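Local coordinates for hypothetical protein PG1100 (Porphyromonas gingivalis, PDB 1ZBS) that is of unproven function but probably acts as an N-acetylglucosamine kinase, a sugar kinase of the ASKHA (actin-like ATPase) superfamily, at residues Q36-D42 with M77-A81; C106-I112 with C123-G127; F220-V225 with V255-R259; P237-S243 with T262-Q268. One frame throughout, in Å; residues are numbered along the deposited sequence.

In the fold
The two five-stranded mixed sheets, each with strand order 3-2-1-4-5, mark the paired domains of the ASKHA fold. Following the chain, interaction 1 closes first, joining two helices that flank the N-terminal sheet. Interaction 2 then closes the hairpin that opens the second sheet. Interaction 3 joins helices 210-229 and 249-258, and interaction 4 pairs strands 238-241 and 263-267 across a mainly helical connection; the two cross, their segments alternating along the chain. They touch where Ile256 and Leu224 pack on Phe240, Leu263 and Leu238. Interactions 2 and 4 share the second sheet, with Ile112 O 3.1 Å from His239 N. Interaction 1 lies apart, its centre about 30 Å from that of interaction 2.

Interaction 1 (Q36-D42 with M77-A81); sequences QDRNEID and MLNEA
Arg38 folds over the selenomethionine Met77 and meets Glu80 at its far end. The guanidinium lies with one face on Met77 CG, which sits 3.9 Å from Arg38 CZ over the centre of the group, and the two side chains run past each other in opposite directions. Arg38 NH2 forms a salt bridge to Glu80 OE1 at 3.0 Å. The carboxylate plane is turned 72° from the guanidinium, so the charges meet through this one nitrogen and not as a flat, two-pronged pair. Beneath the arginine, the bends of Met77 at chi2 (-78°) and chi3 (-96°) carry its methyl group back against the other backbone, with CE 3.4 Å from Asp37 C. Ile41 CG1 and Leu78 CD1 meet more loosely at 4.4 Å, and both residues also rest on Ile31. At the other end Asp42 OD1 lies 3.6 Å from Ala81 CB, while Asp42 OD2 is engaged by Arg46 in a salt bridge.

Arg38 is the first residue after the N-cap, Asp37. Asp37 and Glu40 fit a capping box, though the position of the Asp37 carboxylate is less certain; Glu40 OE2 receives a weak bond from Asp37 N at 2.9 Å. The short axes of 38-42 and 77-81 pass 10.1 Å apart: a helix pair flanking the N-terminal sheet, the first turn of helix 38-53 opened by a capping box.

Interaction 2 (C106-I112 with C123-G127); sequences CGDSEGI and CLFDG
Gly111 and Phe125 face each other as an antiparallel hydrogen-bonded pair, Gly111 N giving to Phe125 O at 2.8 Å and Phe125 N to Gly111 O at 2.6 Å, with Ile112 and Leu124 following as a non-hydrogen-bonded pair. On the face of the latter pair, Ile112 CG1 touches Leu124 CD2 at 4.1 Å, the two side chains crossing at a slant; Leu124 CD2 also reaches over Gly111 O. The opposite face carries Phe125. With CG anti to the backbone N (chi1 -164°), its ring is laid beneath the turn that leaves helix 97-105, where Cys106 CB comes to 3.5 Å from Phe125 CD1. Cys106 SG makes a sulfur-aromatic contact with the same ring, approaching obliquely, 66° off the normal, and Leu99 and Ala102 of the helix extend this apolar patch.

The contact is the open end of the beta hairpin 111-116/120-125, which supplies the first two strands of the second ASKHA sheet. Here the incoming helix end and the outgoing strand end are brought together. Gly107, with positive phi, turns the chain out of the helix, and Ser109 OG donates to Cys106 O across the bend. Gly127 CA lies 3.3 Å from Ser109 O in a CA-H...O contact; the backbone angles of Gly127 themselves call for glycine. A modelled water sits unusually close to both Gly107 O and Gly127 O, which makes a bridge between them doubtful. Glu110 lays its CG against Phe125 O, 3.4 Å away, and sends its carboxylate on to a salt bridge with Arg233.

Interaction 3 (F220-V225 with V255-R259); sequences FDDFLV and VIKKR
Asp221 of helix 210-229 and Arg259, just past the C-terminal end of helix 249-258, pin together two helices that lie on one side of the second sheet of the ASKHA fold. Both carboxylate oxygens crowd the same nitrogen: Arg259 NH1 is 2.7 Å from Asp221 OD2 in the salt bridge and 2.8 Å from OD1, the latter a hydrogen bond of 164° that uses the syn lone pair. The carboxylate and guanidinium planes are only 25° apart, which keeps the acceptor close to the plane of the donor although the two side chains cross at about a right angle. Asp221 OD1 has a second partner in a water that donates to it at 2.6 Å and also to Val255 O. The acid is thereby tied to the neighbouring helix through solvent as well as through charge. Such neighbours would be expected to favour its ionised form.

Alongside the polar cluster runs an apolar seam. Val255 CG1, anti to the backbone N (chi1 175°), is pressed against the first helix, 3.5 Å from Asp221 CA, and Leu224 CD1 covers it from the next turn at 3.6 Å. Ile256 meets Leu224 in turn, and both rest on Leu238 of the sheet below. Val225, which also packs on Gln162 of the second subunit, lays CG2 over one face of the Arg259 guanidinium, 3.6 Å from NH1.

Interaction 4 (P237-S243 with T262-Q268); sequences PLHFIGS and TLGSVLQ
Strands 238-241 and 263-267 run parallel at one edge of the second sheet of the ASKHA fold, linked by the helices between them. Leu238 N donates to Thr262 O at 2.9 Å, but one residue later the register slips in a beta bulge. Leu238 O there takes two donors from the same side of its plane: Ser265 N at 3.2 Å, and Gly264 N from above the plane. Regular pairing resumes as Phe240 N gives to Ser265 O and Leu267 N to Phe240 O.

The bulge also shapes the face bearing His239. Its ring lies over Gly264 CA, 4.0 Å from the ring centroid, a CH-pi contact, while His239 ND1 and Ser265 OG are hydrogen-bonded at the ring edge, 2.7 Å apart. Further along the His239 face, Ile241 CD1 packs on Leu267 CB at 3.8 Å. On the other face Leu263 CD1 meets Phe240 CD2 obliquely at 3.9 Å, under Ile256 of helix 249-258. Gly242, at the N-cap position of helix 243-247, makes weak bonds from N to Leu267 O and Gln268 O. Two parallel strands joined through helices laid on one face form a beta-alpha-beta crossover, whose strand pairing is here offset by one residue at a beta bulge.

Interaction 1 (Q36-D42 with M77-A81)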
loop_
_atom_site.group_PDB
_atom_site.type_symbol
_atom_site.label_atom_id
_atom_site.label_comp_id
_atom_site.label_asym_id
_atom_site.label_seq_id
_atom_site.Cartn_x
_atom_site.Cartn_y
_atom_site.Cartn_z
ATOM N N GLN A 36 6.024 12.917 -15.157
ATOM C CA GLN A 36 7.270 13.285 -15.830
ATOM C C GLN A 36 7.302 14.791 -16.082
ATOM O O GLN A 36 6.322 15.487 -15.814
ATOM C CB GLN A 36 7.395 12.524 -17.157
ATOM C CG GLN A 36 7.574 11.016 -16.997
ATOM C CD GLN A 36 7.260 10.247 -18.267
ATOM O OE1 GLN A 36 6.113 10.212 -18.718
ATOM N NE2 GLN A 36 8.279 9.627 -18.852
ATOM N N ASP A 37 8.426 15.294 -16.593
ATOM C CA ASP A 37 8.559 16.722 -16.865
ATOM C C ASP A 37 8.835 17.053 -18.333
ATOM O O ASP A 37 8.861 16.173 -19.191
ATOM C CB ASP A 37 9.654 17.336 -15.981
ATOM C CG ASP A 37 11.044 16.849 -16.339
ATOM O OD1 ASP A 37 11.993 17.178 -15.597
ATOM O OD2 ASP A 37 11.198 16.146 -17.358
ATOM N N ARG A 38 9.052 18.337 -18.599
ATOM C CA ARG A 38 9.289 18.845 -19.946
ATOM C C ARG A 38 10.156 17.990 -20.879
ATOM O O ARG A 38 9.647 17.388 -21.834
ATOM C CB ARG A 38 9.882 20.252 -19.862
ATOM C CG ARG A 38 9.995 20.979 -21.199
ATOM C CD ARG A 38 8.659 21.570 -21.662
ATOM N NE ARG A 38 8.129 22.550 -20.704
ATOM C CZ ARG A 38 7.126 23.387 -20.960
ATOM N NH1 ARG A 38 6.720 24.235 -20.026
ATOM N NH2 ARG A 38 6.538 23.385 -22.154
ATOM N N ASN A 39 11.460 17.926 -20.613
ATOM C CA ASN A 39 12.361 17.186 -21.485
ATOM C C ASN A 39 12.498 15.683 -21.251
ATOM O O ASN A 39 12.941 14.948 -22.147
ATOM C CB ASN A 39 13.755 17.856 -21.505
ATOM C CG ASN A 39 14.421 17.895 -20.134
ATOM O OD1 ASN A 39 14.740 16.850 -19.550
ATOM N ND2 ASN A 39 14.639 19.105 -19.614
ATOM N N GLU A 40 12.114 15.198 -20.076
ATOM C CA GLU A 40 12.224 13.759 -19.837
ATOM C C GLU A 40 11.122 13.052 -20.625
ATOM O O GLU A 40 11.104 11.826 -20.720
ATOM C CB GLU A 40 12.119 13.428 -18.343
ATOM C CG GLU A 40 10.715 13.331 -17.795
ATOM C CD GLU A 40 10.685 12.666 -16.430
ATOM O OE1 GLU A 40 11.133 11.495 -16.332
ATOM O OE2 GLU A 40 10.222 13.313 -15.454
ATOM N N ILE A 41 10.203 13.840 -21.185
ATOM C CA ILE A 41 9.118 13.305 -22.011
ATOM C C ILE A 41 9.295 13.862 -23.423
ATOM O O ILE A 41 8.707 13.367 -24.391
ATOM C CB ILE A 41 7.710 13.720 -21.484
ATOM C CG1 ILE A 41 6.630 12.962 -22.264
ATOM C CG2 ILE A 41 7.484 15.224 -21.678
ATOM C CD1 ILE A 41 6.881 11.455 -22.339
ATOM N N ASP A 42 10.123 14.901 -23.522
ATOM C CA ASP A 42 10.421 15.565 -24.792
ATOM C C ASP A 42 11.349 14.642 -25.571
ATOM O O ASP A 42 11.569 14.813 -26.772
ATOM C CB ASP A 42 11.138 16.889 -24.521
ATOM C CG ASP A 42 10.797 17.956 -25.528
ATOM O OD1 ASP A 42 9.622 18.391 -25.572
ATOM O OD2 ASP A 42 11.707 18.367 -26.283
HETATM N N MSE A 77 1.418 21.426 -20.805
HETATM C CA MSE A 77 2.846 21.190 -20.886
HETATM C C MSE A 77 3.101 20.156 -21.984
HETATM O O MSE A 77 3.989 20.320 -22.823
HETATM C CB MSE A 77 3.360 20.714 -19.520
HETATM C CG MSE A 77 4.867 20.554 -19.409
HETATM SE SE MSE A 77 5.519 18.917 -20.223
HETATM C CE MSE A 77 5.574 17.790 -18.640
ATOM N N LEU A 78 2.310 19.092 -21.986
ATOM C CA LEU A 78 2.456 18.058 -23.002
ATOM C C LEU A 78 2.006 18.634 -24.335
ATOM O O LEU A 78 2.476 18.221 -25.392
ATOM C CB LEU A 78 1.604 16.842 -22.641
ATOM C CG LEU A 78 1.686 15.635 -23.575
ATOM C CD1 LEU A 78 3.131 15.226 -23.806
ATOM C CD2 LEU A 78 0.892 14.498 -22.951
ATOM N N ASN A 79 1.091 19.595 -24.271
ATOM C CA ASN A 79 0.575 20.247 -25.466
ATOM C C ASN A 79 1.728 20.979 -26.152
ATOM O O ASN A 79 1.838 20.968 -27.376
ATOM C CB ASN A 79 -0.540 21.230 -25.087
ATOM C CG ASN A 79 -1.185 21.886 -26.300
ATOM O OD1 ASN A 79 -0.517 22.548 -27.095
ATOM N ND2 ASN A 79 -2.493 21.708 -26.441
ATOM N N GLU A 80 2.595 21.600 -25.357
ATOM C CA GLU A 80 3.742 22.321 -25.897
ATOM C C GLU A 80 4.763 21.359 -26.486
ATOM O O GLU A 80 5.330 21.619 -27.549
ATOM C CB GLU A 80 4.410 23.160 -24.809
ATOM C CG GLU A 80 3.537 24.276 -24.272
ATOM C CD GLU A 80 4.264 25.136 -23.258
ATOM O OE1 GLU A 80 5.337 25.678 -23.605
ATOM O OE2 GLU A 80 3.765 25.270 -22.116
ATOM N N ALA A 81 4.994 20.251 -25.787
ATOM C CA ALA A 81 5.939 19.228 -26.226
ATOM C C ALA A 81 5.473 18.610 -27.538
ATOM O O ALA A 81 6.263 18.435 -28.466
ATOM C CB ALA A 81 6.064 18.144 -25.155
#

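Interaction 2 (C106-I112 with C123-G127)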
loop_
_atom_site.group_PDB
_atom_site.type_symbol
_atom_site.label_atom_id
_atom_site.label_comp_id
_atom_site.label_asym_id
_atom_site.label_seq_id
_atom_site.Cartn_x
_atom_site.Cartn_y
_atom_site.Cartn_z
ATOM N N CYS A 106 -19.170 5.892 -24.101
ATOM C CA CYS A 106 -20.450 6.579 -24.080
ATOM C C CYS A 106 -20.761 7.290 -25.382
ATOM O O CYS A 106 -21.925 7.431 -25.757
ATOM C CB CYS A 106 -20.471 7.571 -22.921
ATOM S SG CYS A 106 -20.292 6.768 -21.328
ATOM N N GLY A 107 -19.714 7.732 -26.066
ATOM C CA GLY A 107 -19.893 8.423 -27.325
ATOM C C GLY A 107 -20.349 9.856 -27.138
ATOM O O GLY A 107 -19.534 10.770 -27.008
ATOM N N ASP A 108 -21.657 10.060 -27.116
ATOM C CA ASP A 108 -22.192 11.401 -26.953
ATOM C C ASP A 108 -23.414 11.385 -26.043
ATOM O O ASP A 108 -24.181 12.346 -25.997
ATOM C CB ASP A 108 -22.560 11.968 -28.323
ATOM C CG ASP A 108 -23.520 11.069 -29.082
ATOM O OD1 ASP A 108 -24.669 10.903 -28.615
ATOM O OD2 ASP A 108 -23.129 10.518 -30.138
ATOM N N SER A 109 -23.581 10.290 -25.311
ATOM C CA SER A 109 -24.711 10.139 -24.411
ATOM C C SER A 109 -24.285 10.074 -22.948
ATOM O O SER A 109 -23.126 9.802 -22.638
ATOM C CB SER A 109 -25.485 8.874 -24.769
ATOM O OG SER A 109 -24.630 7.740 -24.723
ATOM N N GLU A 110 -25.244 10.318 -22.061
ATOM C CA GLU A 110 -25.024 10.301 -20.614
ATOM C C GLU A 110 -24.715 8.881 -20.117
ATOM O O GLU A 110 -25.229 7.904 -20.658
ATOM C CB GLU A 110 -26.275 10.856 -19.917
ATOM C CG GLU A 110 -26.235 10.809 -18.396
ATOM C CD GLU A 110 -27.526 11.294 -17.747
ATOM O OE1 GLU A 110 -28.619 10.848 -18.170
ATOM O OE2 GLU A 110 -27.446 12.110 -16.800
ATOM N N GLY A 111 -23.875 8.768 -19.090
ATOM C CA GLY A 111 -23.537 7.455 -18.564
ATOM C C GLY A 111 -22.373 7.433 -17.586
ATOM O O GLY A 111 -21.788 8.470 -17.273
ATOM N N ILE A 112 -22.040 6.243 -17.095
ATOM C CA ILE A 112 -20.940 6.074 -16.159
ATOM C C ILE A 112 -19.841 5.281 -16.835
ATOM O O ILE A 112 -20.076 4.169 -17.308
ATOM C CB ILE A 112 -21.387 5.324 -14.894
ATOM C CG1 ILE A 112 -22.414 6.161 -14.132
ATOM C CG2 ILE A 112 -20.177 5.013 -14.010
ATOM C CD1 ILE A 112 -23.114 5.414 -13.010
ATOM N N CYS A 123 -16.208 7.867 -13.493
ATOM C CA CYS A 123 -16.723 9.209 -13.712
ATOM C C CYS A 123 -18.159 9.149 -14.205
ATOM O O CYS A 123 -18.589 8.166 -14.813
ATOM C CB CYS A 123 -15.890 9.941 -14.758
ATOM S SG CYS A 123 -16.179 9.343 -16.445
ATOM N N LEU A 124 -18.899 10.212 -13.937
ATOM C CA LEU A 124 -20.266 10.307 -14.399
ATOM C C LEU A 124 -20.120 11.194 -15.631
ATOM O O LEU A 124 -19.567 12.292 -15.538
ATOM C CB LEU A 124 -21.143 10.991 -13.349
ATOM C CG LEU A 124 -22.629 10.614 -13.240
ATOM C CD1 LEU A 124 -23.389 11.840 -12.732
ATOM C CD2 LEU A 124 -23.190 10.165 -14.576
ATOM N N PHE A 125 -20.576 10.705 -16.782
ATOM C CA PHE A 125 -20.491 11.447 -18.047
ATOM C C PHE A 125 -21.887 11.947 -18.400
ATOM O O PHE A 125 -22.852 11.201 -18.278
ATOM C CB PHE A 125 -19.991 10.518 -19.163
ATOM C CG PHE A 125 -19.499 11.241 -20.386
ATOM C CD1 PHE A 125 -19.862 10.814 -21.662
ATOM C CD2 PHE A 125 -18.652 12.338 -20.266
ATOM C CE1 PHE A 125 -19.384 11.473 -22.800
ATOM C CE2 PHE A 125 -18.170 13.002 -21.396
ATOM C CZ PHE A 125 -18.538 12.568 -22.664
ATOM N N ASP A 126 -22.014 13.201 -18.830
ATOM C CA ASP A 126 -23.339 13.721 -19.186
ATOM C C ASP A 126 -23.544 13.698 -20.685
ATOM O O ASP A 126 -24.578 14.142 -21.191
ATOM C CB ASP A 126 -23.550 15.142 -18.648
ATOM C CG ASP A 126 -22.786 16.209 -19.428
ATOM O OD1 ASP A 126 -22.778 17.375 -18.959
ATOM O OD2 ASP A 126 -22.199 15.917 -20.501
ATOM N N GLY A 127 -22.551 13.173 -21.394
ATOM C CA GLY A 127 -22.653 13.089 -22.835
ATOM C C GLY A 127 -21.659 13.958 -23.573
ATOM O O GLY A 127 -21.415 13.727 -24.748
HETATM O O HOH W 1 -19.519 13.156 -26.168
#

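Interaction 3 (F220-V225 with V255-R259)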
loop_
_atom_site.group_PDB
_atom_site.type_symbol
_atom_site.label_atom_id
_atom_site.label_comp_id
_atom_site.label_asym_id
_atom_site.label_seq_id
_atom_site.Cartn_x
_atom_site.Cartn_y
_atom_site.Cartn_z
ATOM N N PHE A 220 -13.895 -6.281 -7.003
ATOM C CA PHE A 220 -14.745 -5.645 -8.007
ATOM C C PHE A 220 -15.982 -5.068 -7.323
ATOM O O PHE A 220 -16.437 -3.978 -7.665
ATOM C CB PHE A 220 -15.188 -6.646 -9.085
ATOM C CG PHE A 220 -14.112 -6.997 -10.086
ATOM C CD1 PHE A 220 -12.874 -6.356 -10.072
ATOM C CD2 PHE A 220 -14.353 -7.965 -11.059
ATOM C CE1 PHE A 220 -11.890 -6.684 -11.006
ATOM C CE2 PHE A 220 -13.380 -8.299 -11.993
ATOM C CZ PHE A 220 -12.141 -7.652 -11.970
ATOM N N ASP A 221 -16.527 -5.801 -6.355
ATOM C CA ASP A 221 -17.713 -5.336 -5.647
ATOM C C ASP A 221 -17.355 -4.043 -4.909
ATOM O O ASP A 221 -18.111 -3.070 -4.937
ATOM C CB ASP A 221 -18.198 -6.403 -4.652
ATOM C CG ASP A 221 -19.548 -6.060 -4.042
ATOM O OD1 ASP A 221 -20.544 -5.974 -4.798
ATOM O OD2 ASP A 221 -19.615 -5.871 -2.807
ATOM N N ASP A 222 -16.188 -4.055 -4.269
ATOM C CA ASP A 222 -15.664 -2.918 -3.530
ATOM C C ASP A 222 -15.531 -1.708 -4.436
ATOM O O ASP A 222 -15.797 -0.577 -4.025
ATOM C CB ASP A 222 -14.276 -3.237 -2.970
ATOM C CG ASP A 222 -14.274 -3.389 -1.476
ATOM O OD1 ASP A 222 -14.329 -4.544 -0.995
ATOM O OD2 ASP A 222 -14.223 -2.347 -0.780
ATOM N N PHE A 223 -15.075 -1.946 -5.661
ATOM C CA PHE A 223 -14.923 -0.855 -6.608
ATOM C C PHE A 223 -16.277 -0.210 -6.882
ATOM O O PHE A 223 -16.398 1.018 -6.860
ATOM C CB PHE A 223 -14.296 -1.336 -7.919
ATOM C CG PHE A 223 -14.374 -0.320 -9.027
ATOM C CD1 PHE A 223 -15.421 -0.358 -9.944
ATOM C CD2 PHE A 223 -13.431 0.699 -9.128
ATOM C CE1 PHE A 223 -15.533 0.616 -10.938
ATOM C CE2 PHE A 223 -13.531 1.680 -10.118
ATOM C CZ PHE A 223 -14.584 1.638 -11.029
ATOM N N LEU A 224 -17.297 -1.025 -7.126
ATOM C CA LEU A 224 -18.625 -0.479 -7.403
ATOM C C LEU A 224 -19.139 0.327 -6.220
ATOM O O LEU A 224 -19.566 1.478 -6.367
ATOM C CB LEU A 224 -19.611 -1.605 -7.718
ATOM C CG LEU A 224 -19.296 -2.340 -9.018
ATOM C CD1 LEU A 224 -20.220 -3.540 -9.177
ATOM C CD2 LEU A 224 -19.450 -1.373 -10.183
ATOM N N VAL A 225 -19.083 -0.287 -5.045
ATOM C CA VAL A 225 -19.543 0.353 -3.828
ATOM C C VAL A 225 -18.941 1.743 -3.597
ATOM O O VAL A 225 -19.668 2.729 -3.494
ATOM C CB VAL A 225 -19.227 -0.526 -2.596
ATOM C CG1 VAL A 225 -19.666 0.188 -1.319
ATOM C CG2 VAL A 225 -19.949 -1.872 -2.716
ATOM N N VAL A 255 -20.646 -9.673 -10.661
ATOM C CA VAL A 255 -20.630 -8.688 -9.585
ATOM C C VAL A 255 -21.669 -7.594 -9.839
ATOM O O VAL A 255 -22.483 -7.295 -8.973
ATOM C CB VAL A 255 -19.239 -8.041 -9.438
ATOM C CG1 VAL A 255 -19.289 -6.943 -8.385
ATOM C CG2 VAL A 255 -18.210 -9.099 -9.051
ATOM N N ILE A 256 -21.626 -7.004 -11.028
ATOM C CA ILE A 256 -22.564 -5.963 -11.406
ATOM C C ILE A 256 -24.001 -6.467 -11.257
ATOM O O ILE A 256 -24.835 -5.819 -10.623
ATOM C CB ILE A 256 -22.344 -5.524 -12.877
ATOM C CG1 ILE A 256 -21.029 -4.756 -13.002
ATOM C CG2 ILE A 256 -23.538 -4.700 -13.365
ATOM C CD1 ILE A 256 -20.566 -4.515 -14.441
ATOM N N LYS A 257 -24.281 -7.627 -11.842
ATOM C CA LYS A 257 -25.612 -8.224 -11.786
ATOM C C LYS A 257 -26.038 -8.409 -10.330
ATOM O O LYS A 257 -27.145 -8.040 -9.936
ATOM C CB LYS A 257 -25.595 -9.590 -12.484
ATOM C CG LYS A 257 -26.922 -10.036 -13.075
ATOM C CD LYS A 257 -26.918 -9.890 -14.599
ATOM C CE LYS A 257 -25.872 -10.802 -15.242
ATOM N NZ LYS A 257 -25.813 -10.687 -16.728
ATOM N N LYS A 258 -25.139 -8.980 -9.537
ATOM C CA LYS A 258 -25.399 -9.245 -8.132
ATOM C C LYS A 258 -25.816 -8.006 -7.336
ATOM O O LYS A 258 -26.473 -8.127 -6.301
ATOM C CB LYS A 258 -24.166 -9.898 -7.507
ATOM C CG LYS A 258 -24.388 -10.532 -6.149
ATOM C CD LYS A 258 -23.317 -11.589 -5.887
ATOM C CE LYS A 258 -23.355 -12.107 -4.456
ATOM N NZ LYS A 258 -22.920 -11.072 -3.471
ATOM N N ARG A 259 -25.451 -6.818 -7.810
ATOM C CA ARG A 259 -25.839 -5.598 -7.106
ATOM C C ARG A 259 -27.038 -4.912 -7.750
ATOM O O ARG A 259 -27.387 -3.790 -7.386
ATOM C CB ARG A 259 -24.672 -4.613 -7.021
ATOM C CG ARG A 259 -23.492 -5.138 -6.242
ATOM C CD ARG A 259 -22.853 -4.034 -5.426
ATOM N NE ARG A 259 -23.604 -3.717 -4.214
ATOM C CZ ARG A 259 -23.236 -4.087 -2.990
ATOM N NH1 ARG A 259 -22.127 -4.790 -2.808
ATOM N NH2 ARG A 259 -23.964 -3.740 -1.943
HETATM O O HOH W 2 -21.863 -7.890 -5.997
#

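Interaction 4 (P237-S243 with T262-Q268)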
loop_
_atom_site.group_PDB
_atom_site.type_symbol
_atom_site.label_atom_id
_atom_site.label_comp_id
_atom_site.label_asym_id
_atom_site.label_seq_id
_atom_site.Cartn_x
_atom_site.Cartn_y
_atom_site.Cartn_z
ATOM N N PRO A 237 -26.307 2.459 -17.476
ATOM C CA PRO A 237 -25.569 1.198 -17.606
ATOM C C PRO A 237 -24.069 1.458 -17.417
ATOM O O PRO A 237 -23.563 2.506 -17.817
ATOM C CB PRO A 237 -25.909 0.754 -19.024
ATOM C CG PRO A 237 -26.017 2.061 -19.752
ATOM C CD PRO A 237 -26.851 2.884 -18.778
ATOM N N LEU A 238 -23.364 0.510 -16.807
ATOM C CA LEU A 238 -21.924 0.649 -16.561
ATOM C C LEU A 238 -21.051 0.288 -17.762
ATOM O O LEU A 238 -21.127 -0.817 -18.292
ATOM C CB LEU A 238 -21.514 -0.221 -15.372
ATOM C CG LEU A 238 -21.699 0.324 -13.956
ATOM C CD1 LEU A 238 -22.998 1.089 -13.840
ATOM C CD2 LEU A 238 -21.648 -0.831 -12.961
ATOM N N HIS A 239 -20.214 1.227 -18.176
ATOM C CA HIS A 239 -19.309 1.005 -19.289
ATOM C C HIS A 239 -17.900 0.883 -18.729
ATOM O O HIS A 239 -17.487 1.694 -17.901
ATOM C CB HIS A 239 -19.400 2.163 -20.279
ATOM C CG HIS A 239 -20.685 2.188 -21.047
ATOM N ND1 HIS A 239 -20.986 1.256 -22.018
ATOM C CD2 HIS A 239 -21.760 3.008 -20.968
ATOM C CE1 HIS A 239 -22.188 1.501 -22.503
ATOM N NE2 HIS A 239 -22.680 2.559 -21.882
ATOM N N PHE A 240 -17.162 -0.128 -19.171
ATOM C CA PHE A 240 -15.808 -0.352 -18.660
ATOM C C PHE A 240 -14.739 -0.444 -19.717
ATOM O O PHE A 240 -14.981 -0.870 -20.848
ATOM C CB PHE A 240 -15.744 -1.645 -17.843
ATOM C CG PHE A 240 -16.448 -1.571 -16.522
ATOM C CD1 PHE A 240 -15.732 -1.340 -15.349
ATOM C CD2 PHE A 240 -17.826 -1.761 -16.445
ATOM C CE1 PHE A 240 -16.370 -1.307 -14.112
ATOM C CE2 PHE A 240 -18.484 -1.729 -15.213
ATOM C CZ PHE A 240 -17.752 -1.503 -14.043
ATOM N N ILE A 241 -13.534 -0.055 -19.330
ATOM C CA ILE A 241 -12.405 -0.127 -20.234
ATOM C C ILE A 241 -11.209 -0.667 -19.446
ATOM O O ILE A 241 -11.166 -0.552 -18.226
ATOM C CB ILE A 241 -12.108 1.267 -20.834
ATOM C CG1 ILE A 241 -11.654 1.100 -22.277
ATOM C CG2 ILE A 241 -11.076 2.012 -20.012
ATOM C CD1 ILE A 241 -12.806 0.765 -23.220
ATOM N N GLY A 242 -10.260 -1.285 -20.134
ATOM C CA GLY A 242 -9.097 -1.787 -19.430
ATOM C C GLY A 242 -8.807 -3.273 -19.504
ATOM O O GLY A 242 -9.703 -4.103 -19.677
ATOM N N SER A 243 -7.528 -3.598 -19.350
ATOM C CA SER A 243 -7.061 -4.976 -19.400
ATOM C C SER A 243 -7.715 -5.865 -18.349
ATOM O O SER A 243 -8.112 -6.985 -18.646
ATOM C CB SER A 243 -5.535 -5.006 -19.262
ATOM O OG SER A 243 -5.097 -4.153 -18.208
ATOM N N THR A 262 -26.792 -2.743 -14.225
ATOM C CA THR A 262 -26.733 -3.290 -15.572
ATOM C C THR A 262 -25.412 -2.930 -16.243
ATOM O O THR A 262 -24.933 -1.796 -16.146
ATOM C CB THR A 262 -27.909 -2.773 -16.452
ATOM O OG1 THR A 262 -27.874 -1.340 -16.527
ATOM C CG2 THR A 262 -29.246 -3.205 -15.864
ATOM N N LEU A 263 -24.825 -3.911 -16.919
ATOM C CA LEU A 263 -23.566 -3.710 -17.621
ATOM C C LEU A 263 -23.843 -3.075 -18.977
ATOM O O LEU A 263 -24.651 -3.585 -19.754
ATOM C CB LEU A 263 -22.854 -5.052 -17.820
ATOM C CG LEU A 263 -21.533 -5.036 -18.592
ATOM C CD1 LEU A 263 -20.530 -4.139 -17.880
ATOM C CD2 LEU A 263 -20.979 -6.453 -18.702
ATOM N N GLY A 264 -23.184 -1.957 -19.252
ATOM C CA GLY A 264 -23.362 -1.287 -20.526
ATOM C C GLY A 264 -22.464 -1.932 -21.571
ATOM O O GLY A 264 -22.930 -2.347 -22.633
ATOM N N SER A 265 -21.172 -2.019 -21.266
ATOM C CA SER A 265 -20.208 -2.624 -22.177
ATOM C C SER A 265 -18.818 -2.671 -21.544
ATOM O O SER A 265 -18.508 -1.883 -20.652
ATOM C CB SER A 265 -20.114 -1.827 -23.484
ATOM O OG SER A 265 -19.474 -0.572 -23.284
ATOM N N VAL A 266 -17.991 -3.602 -22.012
ATOM C CA VAL A 266 -16.625 -3.727 -21.541
ATOM C C VAL A 266 -15.726 -4.022 -22.727
ATOM O O VAL A 266 -15.978 -4.952 -23.483
ATOM C CB VAL A 266 -16.464 -4.844 -20.461
ATOM C CG1 VAL A 266 -17.098 -6.135 -20.931
ATOM C CG2 VAL A 266 -14.989 -5.056 -20.160
ATOM N N LEU A 267 -14.695 -3.201 -22.891
ATOM C CA LEU A 267 -13.731 -3.348 -23.974
ATOM C C LEU A 267 -12.330 -3.142 -23.400
ATOM O O LEU A 267 -12.143 -2.366 -22.459
ATOM C CB LEU A 267 -13.989 -2.299 -25.062
ATOM C CG LEU A 267 -15.094 -2.534 -26.105
ATOM C CD1 LEU A 267 -15.250 -1.293 -26.978
ATOM C CD2 LEU A 267 -14.736 -3.735 -26.968
ATOM N N GLN A 268 -11.341 -3.825 -23.965
ATOM C CA GLN A 268 -9.974 -3.684 -23.476
ATOM C C GLN A 268 -9.407 -2.286 -23.757
ATOM O O GLN A 268 -8.858 -1.641 -22.858
ATOM C CB GLN A 268 -9.084 -4.774 -24.094
ATOM C CG GLN A 268 -7.620 -4.678 -23.684
ATOM C CD GLN A 268 -6.873 -6.005 -23.794
ATOM O OE1 GLN A 268 -7.056 -6.763 -24.752
ATOM N NE2 GLN A 268 -6.011 -6.280 -22.817
#